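PDB 4YAH: D-methionine-binding lipoprotein MetQ from Escherichia coli, which binds methionine as the substrate-binding lipoprotein of an ATP-driven ABC transporter that imports D-methionine. Local coordinates for residues D125-Q128 with D129-V133. Residues are numbered along the deposited sequence; the frame is centred on the assembly and turned at random.
Sequences DELQ and DGSQV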
loop_
_atom_site.group_PDB
_atom_site.type_symbol
_atom_site.label_atom_id
_atom_site.label_comp_id
_atom_site.label_asym_id
_atom_site.label_seq_id
_atom_site.Cartn_x
_atom_site.Cartn_y
_atom_site.Cartn_z
ATOM N N ASP A 125 -15.978 15.674 -13.857
ATOM C CA ASP A 125 -16.619 16.704 -14.695
ATOM C C ASP A 125 -15.816 17.994 -14.699
ATOM O O ASP A 125 -15.903 18.787 -15.640
ATOM C CB ASP A 125 -18.025 17.033 -14.198
ATOM C CG ASP A 125 -19.026 15.931 -14.472
ATOM O OD1 ASP A 125 -18.709 14.999 -15.240
ATOM O OD2 ASP A 125 -20.144 16.014 -13.916
ATOM N N GLU A 126 -15.072 18.224 -13.615
ATOM C CA GLU A 126 -14.314 19.462 -13.437
ATOM C C GLU A 126 -12.857 19.367 -13.867
ATOM O O GLU A 126 -12.115 20.343 -13.763
ATOM C CB GLU A 126 -14.314 19.895 -11.975
ATOM C CG GLU A 126 -15.647 20.074 -11.294
ATOM C CD GLU A 126 -15.452 20.215 -9.777
ATOM O OE1 GLU A 126 -14.819 21.201 -9.336
ATOM O OE2 GLU A 126 -15.896 19.331 -9.020
ATOM N N LEU A 127 -12.422 18.196 -14.308
ATOM C CA LEU A 127 -11.018 18.009 -14.644
ATOM C C LEU A 127 -10.676 18.702 -15.965
ATOM O O LEU A 127 -11.101 18.274 -17.038
ATOM C CB LEU A 127 -10.682 16.516 -14.705
ATOM C CG LEU A 127 -9.212 16.139 -14.847
ATOM C CD1 LEU A 127 -8.402 16.617 -13.636
ATOM C CD2 LEU A 127 -9.082 14.646 -15.002
ATOM N N GLN A 128 -9.885 19.763 -15.877
ATOM C CA GLN A 128 -9.495 20.521 -17.056
ATOM C C GLN A 128 -8.475 19.808 -17.910
ATOM O O GLN A 128 -7.624 19.041 -17.418
ATOM C CB GLN A 128 -8.921 21.877 -16.654
ATOM C CG GLN A 128 -9.818 22.687 -15.787
ATOM C CD GLN A 128 -9.243 24.050 -15.565
ATOM O OE1 GLN A 128 -9.083 24.821 -16.510
ATOM N NE2 GLN A 128 -8.900 24.351 -14.329
ATOM N N ASP A 129 -8.554 20.079 -19.206
ATOM C CA ASP A 129 -7.534 19.643 -20.137
ATOM C C ASP A 129 -6.173 20.116 -19.655
ATOM O O ASP A 129 -6.036 21.232 -19.135
ATOM C CB ASP A 129 -7.787 20.202 -21.539
ATOM C CG ASP A 129 -8.835 19.445 -22.311
ATOM O OD1 ASP A 129 -9.502 18.528 -21.760
ATOM O OD2 ASP A 129 -9.002 19.808 -23.503
ATOM N N GLY A 130 -5.165 19.266 -19.835
ATOM C CA GLY A 130 -3.801 19.624 -19.487
ATOM C C GLY A 130 -3.483 19.478 -18.014
ATOM O O GLY A 130 -2.385 19.830 -17.582
ATOM N N SER A 131 -4.429 18.961 -17.235
ATOM C CA SER A 131 -4.241 18.860 -15.798
ATOM C C SER A 131 -3.125 17.884 -15.476
ATOM O O SER A 131 -2.976 16.865 -16.152
ATOM C CB SER A 131 -5.520 18.406 -15.114
ATOM O OG SER A 131 -6.452 19.460 -14.999
ATOM N N GLN A 132 -2.349 18.197 -14.445
ATOM C CA GLN A 132 -1.392 17.223 -13.922
ATOM C C GLN A 132 -2.090 16.274 -12.959
ATOM O O GLN A 132 -2.867 16.692 -12.087
ATOM C CB GLN A 132 -0.227 17.923 -13.240
ATOM C CG GLN A 132 0.661 18.696 -14.210
ATOM C CD GLN A 132 1.801 19.388 -13.513
ATOM O OE1 GLN A 132 2.217 18.974 -12.433
ATOM N NE2 GLN A 132 2.302 20.459 -14.116
ATOM N N VAL A 133 -1.795 14.990 -13.123
ATOM C CA VAL A 133 -2.358 13.943 -12.294
ATOM C C VAL A 133 -1.190 13.198 -11.674
ATOM O O VAL A 133 -0.372 12.646 -12.398
ATOM C CB VAL A 133 -3.240 12.978 -13.107
ATOM C CG1 VAL A 133 -3.748 11.848 -12.226
ATOM C CG2 VAL A 133 -4.399 13.756 -13.741
HETATM O O HOH W 1 -11.401 18.378 -19.752
HETATM O O HOH W 2 -8.636 20.345 -13.272
#
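Gln128 and Ser131 close a type II beta turn, with Asp129 and Gly130 at its corners, that leads the chain from a short 3-10 segment into strand 132-136 of the five-stranded mixed sheet. Gly130 takes the positive phi of the third turn position (81°), and Ser131 N donates to Gln128 O over 3.2 Å, coming from above the carbonyl plane in a bent bond. Ser131 OG donates to the same oxygen, Gln128 O, at 2.7 Å and from the same face, so one serine grips this carbonyl twice. Its chi1 of -77° turns OG back toward its own amide, so that hydroxyl and N-H converge on one oxygen. One water accepts from Gln128 N and donates to Ser131 OG, spanning the ends of the turn, while a second donates to both Leu127 O and Asp129 OD1, linking the residue before the turn to its first corner. With an alanine here in place of Ser131, Gln128 O would probably keep only the longer backbone bond from this residue, and the bridging water would lose its acceptor in OG. Leu127 also packs on Leu177 in a loop and Ala197 on strand 196-201; its chi1 of -171° swings CG away from the backbone N and sets CD1 against Ser131 CB at 3.7 Å.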